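Local coordinates for protein VIRB8 (Agrobacterium tumefaciens, PDB 2CC3), which is an inner-membrane component of a type IV secretion system, represented here by its periplasmic domain, and is thought to help direct T-DNA transfer to plant cells, at residues G69-E74 / R92-D97; P83-I88 / T107-Y112. All blocks are in the same frame, centred on the assembly; numbering follows the deposited sequence.

Contact 1 (G69-E74 / R92-D97); sequences GRLEVE and RTLIVD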
ATOM      1  N   GLY A  69     -10.035   1.226  17.639  1.00 23.60           N
ATOM      2  CA  GLY A  69     -10.179   2.434  16.864  1.00 19.94           C
ATOM      3  C   GLY A  69      -9.225   2.434  15.694  1.00 19.73           C
ATOM      4  O   GLY A  69      -8.275   1.652  15.642  1.00 20.09           O
ATOM      5  N   ARG A  70      -9.491   3.325  14.755  1.00 17.67           N
ATOM      6  CA  ARG A  70      -8.704   3.458  13.538  1.00 20.11           C
ATOM      7  C   ARG A  70      -8.682   4.919  13.126  1.00 16.90           C
ATOM      8  O   ARG A  70      -9.598   5.665  13.466  1.00 16.42           O
ATOM      9  CB  ARG A  70      -9.347   2.664  12.399  1.00 22.89           C
ATOM     10  CG  ARG A  70      -8.962   1.207  12.329  1.00 30.55           C
ATOM     11  CD  ARG A  70     -10.114   0.365  11.764  1.00 36.41           C
ATOM     12  NE  ARG A  70     -10.256   0.467  10.309  1.00 40.55           N
ATOM     13  CZ  ARG A  70     -10.733  -0.512   9.535  1.00 42.21           C
ATOM     14  NH1 ARG A  70     -11.110  -1.667  10.081  1.00 43.58           N
ATOM     15  NH2 ARG A  70     -10.841  -0.339   8.219  1.00 40.05           N
ATOM     16  N   LEU A  71      -7.645   5.284  12.371  1.00 15.25           N
ATOM     17  CA  LEU A  71      -7.528   6.569  11.712  1.00 11.69           C
ATOM     18  C   LEU A  71      -7.438   6.313  10.219  1.00 10.97           C
ATOM     19  O   LEU A  71      -6.616   5.515   9.778  1.00  8.38           O
ATOM     20  CB  LEU A  71      -6.281   7.330  12.206  1.00 10.13           C
ATOM     21  CG  LEU A  71      -6.204   7.861  13.648  1.00  7.14           C
ATOM     22  CD1 LEU A  71      -4.763   8.148  14.105  1.00  3.34           C
ATOM     23  CD2 LEU A  71      -7.075   9.090  13.888  1.00  2.00           C
ATOM     24  N   GLU A  72      -8.322   6.963   9.455  1.00 13.28           N
ATOM     25  CA  GLU A  72      -8.306   6.931   7.997  1.00 15.68           C
ATOM     26  C   GLU A  72      -7.964   8.290   7.355  1.00 14.24           C
ATOM     27  O   GLU A  72      -8.298   9.347   7.892  1.00 12.26           O
ATOM     28  CB  GLU A  72      -9.641   6.392   7.455  1.00 18.71           C
ATOM     29  CG  GLU A  72      -9.737   4.882   7.582  1.00 28.76           C
ATOM     30  CD  GLU A  72     -11.131   4.347   7.329  1.00 33.84           C
ATOM     31  OE1 GLU A  72     -11.884   4.975   6.533  1.00 36.68           O
ATOM     32  OE2 GLU A  72     -11.468   3.296   7.932  1.00 34.98           O
ATOM     33  N   VAL A  73      -7.325   8.234   6.180  1.00 13.65           N
ATOM     34  CA  VAL A  73      -6.767   9.404   5.539  1.00 12.19           C
ATOM     35  C   VAL A  73      -7.263   9.466   4.096  1.00 13.27           C
ATOM     36  O   VAL A  73      -7.168   8.494   3.349  1.00 11.50           O
ATOM     37  CB  VAL A  73      -5.209   9.434   5.695  1.00 13.26           C
ATOM     38  CG1 VAL A  73      -4.543  10.357   4.701  1.00 15.51           C
ATOM     39  CG2 VAL A  73      -4.832   9.867   7.104  1.00 13.56           C
ATOM     40  N   GLU A  74      -7.839  10.610   3.735  1.00 11.11           N
ATOM     41  CA  GLU A  74      -8.318  10.874   2.390  1.00 11.90           C
ATOM     42  C   GLU A  74      -7.448  11.936   1.784  1.00  9.31           C
ATOM     43  O   GLU A  74      -7.344  12.998   2.369  1.00 13.58           O
ATOM     44  CB  GLU A  74      -9.705  11.502   2.459  1.00 13.38           C
ATOM     45  CG  GLU A  74     -10.906  10.601   2.441  1.00 21.45           C
ATOM     46  CD  GLU A  74     -12.146  11.319   3.006  1.00 21.69           C
ATOM     47  OE1 GLU A  74     -12.260  12.565   2.831  1.00 29.60           O
ATOM     48  OE2 GLU A  74     -12.993  10.647   3.629  1.00 16.60           O
ATOM     49  N   ARG A  92      -8.536  13.588   7.791  1.00  9.49           N
ATOM     50  CA  ARG A  92      -8.243  12.505   8.716  1.00 12.31           C
ATOM     51  C   ARG A  92      -9.471  12.179   9.567  1.00 16.36           C
ATOM     52  O   ARG A  92     -10.029  13.049  10.219  1.00 17.80           O
ATOM     53  CB  ARG A  92      -7.063  12.886   9.596  1.00 12.70           C
ATOM     54  CG  ARG A  92      -6.196  11.724  10.061  1.00 14.26           C
ATOM     55  CD  ARG A  92      -6.372  11.537  11.535  1.00 15.54           C
ATOM     56  NE  ARG A  92      -5.105  11.539  12.246  1.00 17.95           N
ATOM     57  CZ  ARG A  92      -4.902  12.100  13.440  1.00 15.08           C
ATOM     58  NH1 ARG A  92      -5.881  12.755  14.070  1.00 17.59           N
ATOM     59  NH2 ARG A  92      -3.700  12.022  13.999  1.00 14.26           N
ATOM     60  N   THR A  93      -9.880  10.915   9.550  1.00 14.43           N
ATOM     61  CA  THR A  93     -11.099  10.487  10.200  1.00 12.75           C
ATOM     62  C   THR A  93     -10.750   9.519  11.313  1.00 13.99           C
ATOM     63  O   THR A  93     -10.070   8.509  11.083  1.00 17.80           O
ATOM     64  CB  THR A  93     -12.023   9.788   9.184  1.00 12.11           C
ATOM     65  OG1 THR A  93     -12.143  10.601   8.010  1.00 10.36           O
ATOM     66  CG2 THR A  93     -13.375   9.551   9.774  1.00 11.34           C
ATOM     67  N   LEU A  94     -11.210   9.853  12.516  1.00 16.86           N
ATOM     68  CA  LEU A  94     -11.124   8.990  13.683  1.00 19.25           C
ATOM     69  C   LEU A  94     -12.414   8.161  13.803  1.00 21.30           C
ATOM     70  O   LEU A  94     -13.517   8.725  13.908  1.00 20.62           O
ATOM     71  CB  LEU A  94     -10.897   9.831  14.946  1.00 15.72           C
ATOM     72  CG  LEU A  94     -11.042   9.132  16.293  1.00 15.81           C
ATOM     73  CD1 LEU A  94      -9.918   8.147  16.511  1.00 16.81           C
ATOM     74  CD2 LEU A  94     -11.094  10.157  17.422  1.00 16.77           C
ATOM     75  N   ILE A  95     -12.256   6.837  13.779  1.00 20.98           N
ATOM     76  CA  ILE A  95     -13.376   5.904  13.893  1.00 26.37           C
ATOM     77  C   ILE A  95     -13.212   5.060  15.154  1.00 27.84           C
ATOM     78  O   ILE A  95     -12.367   4.177  15.218  1.00 29.74           O
ATOM     79  CB  ILE A  95     -13.530   5.012  12.608  1.00 25.76           C
ATOM     80  CG1 ILE A  95     -13.719   5.905  11.371  1.00 26.06           C
ATOM     81  CG2 ILE A  95     -14.701   4.017  12.745  1.00 25.44           C
ATOM     82  CD1 ILE A  95     -13.929   5.156  10.067  1.00 26.16           C
ATOM     83  N   VAL A  96     -14.020   5.362  16.165  1.00 31.99           N
ATOM     84  CA  VAL A  96     -14.025   4.620  17.426  1.00 35.47           C
ATOM     85  C   VAL A  96     -15.390   3.950  17.649  1.00 39.26           C
ATOM     86  O   VAL A  96     -16.367   4.290  16.968  1.00 40.65           O
ATOM     87  CB  VAL A  96     -13.650   5.533  18.643  1.00 35.36           C
ATOM     88  CG1 VAL A  96     -12.165   5.822  18.661  1.00 36.52           C
ATOM     89  CG2 VAL A  96     -14.429   6.833  18.618  1.00 34.83           C
ATOM     90  N   ASP A  97     -15.438   2.996  18.587  1.00 42.33           N
ATOM     91  CA  ASP A  97     -16.671   2.303  18.994  1.00 44.02           C
ATOM     92  C   ASP A  97     -17.676   3.265  19.615  1.00 43.51           C
ATOM     93  O   ASP A  97     -17.302   4.071  20.466  1.00 43.69           O
ATOM     94  CB  ASP A  97     -16.365   1.263  20.081  1.00 44.53           C
ATOM     95  CG  ASP A  97     -15.539   0.090  19.596  1.00 44.73           C
ATOM     96  OD1 ASP A  97     -15.683  -0.349  18.433  1.00 42.92           O
ATOM     97  OD2 ASP A  97     -14.759  -0.424  20.428  1.00 45.86           O
TER
HETATM   98  O   HOH W   1     -10.516  10.461   6.075  1.00 13.50           O
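Leu71 and Arg92 meet on one face of the open end of an antiparallel beta hairpin, whose strands 69-82 and 85-96 belong to the four-stranded antiparallel sheet of this NTF2-like VirB8 domain. Here 69-74 and 92-96 run at 158° to each other. Arg70 and Ile95 form one hydrogen-bonded pair, Glu72 and Thr93 the next; Ile95 N reaches Arg70 O at 2.9 Å in an almost straight bond, and both bonds of the Glu72–Thr93 pair lie in the plane of the accepting carbonyl.

Leu71, Val73, Arg92 and Leu94 share one face. The Arg92 chain, bent at chi2 (-111°) and again at chi3, runs forward along its strand and across Leu71, and Leu71 CD2 touches Arg92 CD at 3.5 Å. The same methyl sits over one face of the guanidinium, offset toward its rim. Lower on the chain, Arg92 CG packs against Val73 CG2 at 3.7 Å. Arg92 NE is buried here without a polar partner in the model. Leu71 CD2 also meets Leu94 CD1 at 4.0 Å, while Leu65 covers both leucines.

On the other face lie Arg70, Glu72, Thr93 and Ile95. Arg70 turns outward to the dimer partner, where its NH1 makes a salt bridge to Asp28 OD1 of the second subunit; its link to Glu72 is long. With its chain extended beyond CG (chi2 168°), Glu72 brings its carboxylate across Ile95, OE2 lying 3.8 Å from Ile95 CD1. At the Glu74 end a water lies a doubtfully short 2.5 Å from Thr93 OG1 and donates a weak 3.1 Å bond to Glu72 O.

Contact 2 (P83-I88 / T107-Y112); sequences PGVQQI and TATVRY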
ATOM      1  N   PRO A  83      11.494  22.570  -5.567  1.00 29.28           N
ATOM      2  CA  PRO A  83      12.033  21.237  -5.821  1.00 27.53           C
ATOM      3  C   PRO A  83      12.390  20.531  -4.512  1.00 23.68           C
ATOM      4  O   PRO A  83      13.043  21.126  -3.644  1.00 23.33           O
ATOM      5  CB  PRO A  83      13.289  21.524  -6.657  1.00 29.55           C
ATOM      6  CG  PRO A  83      12.982  22.800  -7.355  1.00 29.91           C
ATOM      7  CD  PRO A  83      12.205  23.602  -6.344  1.00 30.90           C
ATOM      8  N   GLY A  84      11.917  19.293  -4.364  1.00 21.32           N
ATOM      9  CA  GLY A  84      12.147  18.502  -3.162  1.00 13.31           C
ATOM     10  C   GLY A  84      11.268  18.790  -1.949  1.00 10.52           C
ATOM     11  O   GLY A  84      11.538  18.257  -0.868  1.00 10.63           O
ATOM     12  N   VAL A  85      10.240  19.630  -2.124  1.00  8.35           N
ATOM     13  CA  VAL A  85       9.247  19.991  -1.085  1.00  6.69           C
ATOM     14  C   VAL A  85       7.821  19.907  -1.685  1.00  7.80           C
ATOM     15  O   VAL A  85       7.541  20.430  -2.765  1.00  6.95           O
ATOM     16  CB  VAL A  85       9.518  21.411  -0.417  1.00  9.20           C
ATOM     17  CG1 VAL A  85       8.684  21.619   0.861  1.00  9.82           C
ATOM     18  CG2 VAL A  85      10.989  21.543  -0.014  1.00 11.52           C
ATOM     19  N   GLN A  86       6.949  19.176  -1.010  1.00  4.74           N
ATOM     20  CA  GLN A  86       5.598  19.052  -1.446  1.00  7.13           C
ATOM     21  C   GLN A  86       4.744  19.264  -0.199  1.00  9.39           C
ATOM     22  O   GLN A  86       5.142  18.843   0.910  1.00  5.43           O
ATOM     23  CB  GLN A  86       5.339  17.679  -2.096  1.00  9.03           C
ATOM     24  CG  GLN A  86       4.161  17.686  -3.087  1.00  7.45           C
ATOM     25  CD  GLN A  86       3.977  16.360  -3.873  1.00  6.50           C
ATOM     26  OE1 GLN A  86       3.479  15.362  -3.327  1.00  4.50           O
ATOM     27  NE2 GLN A  86       4.337  16.376  -5.169  1.00  2.00           N
ATOM     28  N   GLN A  87       3.622  19.970  -0.367  1.00  3.03           N
ATOM     29  CA  GLN A  87       2.625  20.013   0.678  1.00 10.44           C
ATOM     30  C   GLN A  87       1.443  19.174   0.251  1.00 10.80           C
ATOM     31  O   GLN A  87       1.024  19.214  -0.911  1.00 12.18           O
ATOM     32  CB  GLN A  87       2.202  21.457   1.006  1.00 11.18           C
ATOM     33  CG  GLN A  87       3.247  22.186   1.811  1.00 14.17           C
ATOM     34  CD  GLN A  87       2.828  23.566   2.251  1.00 17.65           C
ATOM     35  OE1 GLN A  87       2.755  24.499   1.450  1.00 19.94           O
ATOM     36  NE2 GLN A  87       2.580  23.714   3.538  1.00 18.04           N
ATOM     37  N   ILE A  88       0.914  18.415   1.206  1.00 11.42           N
ATOM     38  CA  ILE A  88      -0.195  17.495   0.970  1.00  9.26           C
ATOM     39  C   ILE A  88      -1.318  17.735   1.950  1.00  7.50           C
ATOM     40  O   ILE A  88      -1.147  17.506   3.159  1.00  7.74           O
ATOM     41  CB  ILE A  88       0.266  16.020   1.095  1.00 11.48           C
ATOM     42  CG1 ILE A  88       1.345  15.715   0.063  1.00  9.43           C
ATOM     43  CG2 ILE A  88      -0.927  15.077   0.947  1.00 12.62           C
ATOM     44  CD1 ILE A  88       1.937  14.360   0.192  1.00 10.58           C
ATOM     45  N   THR A 107      -2.342  19.624   6.718  1.00  9.25           N
ATOM     46  CA  THR A 107      -1.426  19.851   5.624  1.00  6.61           C
ATOM     47  C   THR A 107      -0.100  19.190   6.039  1.00 10.00           C
ATOM     48  O   THR A 107       0.502  19.604   7.035  1.00  8.20           O
ATOM     49  CB  THR A 107      -1.209  21.355   5.369  1.00  8.50           C
ATOM     50  OG1 THR A 107      -2.472  22.002   5.167  1.00 13.90           O
ATOM     51  CG2 THR A 107      -0.317  21.599   4.154  1.00  9.10           C
ATOM     52  N   ALA A 108       0.352  18.161   5.319  1.00  4.49           N
ATOM     53  CA  ALA A 108       1.713  17.676   5.570  1.00  5.96           C
ATOM     54  C   ALA A 108       2.685  18.465   4.708  1.00  6.67           C
ATOM     55  O   ALA A 108       2.402  18.736   3.528  1.00  8.66           O
ATOM     56  CB  ALA A 108       1.847  16.113   5.317  1.00  6.09           C
ATOM     57  N   THR A 109       3.812  18.870   5.294  1.00  7.31           N
ATOM     58  CA  THR A 109       4.917  19.445   4.521  1.00  8.64           C
ATOM     59  C   THR A 109       6.041  18.414   4.408  1.00  8.65           C
ATOM     60  O   THR A 109       6.584  17.974   5.422  1.00  5.80           O
ATOM     61  CB  THR A 109       5.406  20.828   5.102  1.00  5.61           C
ATOM     62  OG1 THR A 109       4.280  21.709   5.210  1.00  8.33           O
ATOM     63  CG2 THR A 109       6.422  21.475   4.175  1.00  2.00           C
ATOM     64  N   VAL A 110       6.373  18.025   3.171  1.00 11.72           N
ATOM     65  CA  VAL A 110       7.281  16.879   2.947  1.00 12.76           C
ATOM     66  C   VAL A 110       8.443  17.261   2.044  1.00 12.04           C
ATOM     67  O   VAL A 110       8.245  17.570   0.873  1.00 11.87           O
ATOM     68  CB  VAL A 110       6.556  15.630   2.360  1.00 12.60           C
ATOM     69  CG1 VAL A 110       7.520  14.426   2.251  1.00 12.62           C
ATOM     70  CG2 VAL A 110       5.333  15.242   3.219  1.00 12.74           C
ATOM     71  N   ARG A 111       9.650  17.260   2.612  1.00 10.71           N
ATOM     72  CA  ARG A 111      10.886  17.399   1.846  1.00  9.97           C
ATOM     73  C   ARG A 111      11.461  16.003   1.595  1.00  7.09           C
ATOM     74  O   ARG A 111      11.484  15.142   2.487  1.00  4.06           O
ATOM     75  CB  ARG A 111      11.919  18.296   2.598  1.00 10.03           C
ATOM     76  CG  ARG A 111      13.118  18.728   1.743  1.00 14.60           C
ATOM     77  CD  ARG A 111      14.259  19.379   2.535  1.00 18.98           C
ATOM     78  NE  ARG A 111      13.888  20.711   2.982  1.00 20.61           N
ATOM     79  CZ  ARG A 111      13.937  21.803   2.223  1.00 25.24           C
ATOM     80  NH1 ARG A 111      14.351  21.744   0.957  1.00 24.58           N
ATOM     81  NH2 ARG A 111      13.544  22.967   2.730  1.00 25.00           N
ATOM     82  N   TYR A 112      11.945  15.781   0.388  1.00  6.61           N
ATOM     83  CA  TYR A 112      12.417  14.454   0.022  1.00  9.24           C
ATOM     84  C   TYR A 112      13.651  14.632  -0.837  1.00  8.59           C
ATOM     85  O   TYR A 112      13.812  15.679  -1.454  1.00  7.62           O
ATOM     86  CB  TYR A 112      11.307  13.676  -0.748  1.00  8.96           C
ATOM     87  CG  TYR A 112      10.928  14.299  -2.093  1.00  9.88           C
ATOM     88  CD1 TYR A 112      11.539  13.870  -3.267  1.00  9.63           C
ATOM     89  CD2 TYR A 112       9.963  15.317  -2.185  1.00 10.47           C
ATOM     90  CE1 TYR A 112      11.225  14.435  -4.472  1.00  8.79           C
ATOM     91  CE2 TYR A 112       9.616  15.877  -3.427  1.00  7.76           C
ATOM     92  CZ  TYR A 112      10.264  15.429  -4.551  1.00  9.35           C
ATOM     93  OH  TYR A 112       9.994  15.958  -5.801  1.00 13.26           O
TER
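The antiparallel hairpin of strands 85-96 and 102-114 forms the middle of the domain's four-stranded sheet, and here its open end pairs Gly84-Ile88 with Thr107-Tyr112. Gln86 with Val110 and Ile88 with Ala108 are the hydrogen-bonded pairs; Val110 N gives Gln86 O a 2.7 Å bond nearly in line with the carbonyl. Beyond them, Tyr112 N closes on Gly84 O at 2.8 Å.

Gln86, Ile88, Ala108 and Val110 share one face; helix 6-23 packs on it with Leu15 against Gln86 and Val110, and Val19 against Ile88, while Tyr135 meets Ala108. NE2 of the buried Gln86 donates to OD1 of Asn12 and of Asp80. Tyr112 holds CG between its backbone N and carbonyl carbon (chi1 64°), which swings the ring back over Gly84. Gly84 CA sits over one ring face, 4.0 Å from the centroid, as a CH-pi contact offset toward the rim.

The other face carries Val85, Gln87, Thr109 and Arg111. The Arg111 chain, extended to CG and CD, bends at chi3 (-72°) and lays one face of its guanidinium over Val85 CG2, 3.5 Å from NH1. Val85 CG1 meets Thr109 CG2 at 4.0 Å. Gln87 and Thr109 run side by side, and Gln87 NE2 donates to Thr109 OG1 at 3.1 Å, the hydroxyl lying 28° out of the amide plane.

Coming from the N-terminal helices, the chain enters strand 69-82, turns, and returns along strand 85-96; contact 1 closes this first hairpin at its open end by joining 69-74 to 92-97. Contact 2 closes the second, bringing 107-112 of strand 102-114 back to 83-88. Since 83-88 falls within the loop of contact 1 and 107-112 beyond it, the two loops cross. Both use strand 85-96, its start in contact 2 and its end in contact 1, so this strand ties three successive strands into one sheet. Their centres lie about 23 Å apart, on opposite sides of the chain's centre: contact 1 near the surface and the second subunit, contact 2 partly buried against helix 6-23.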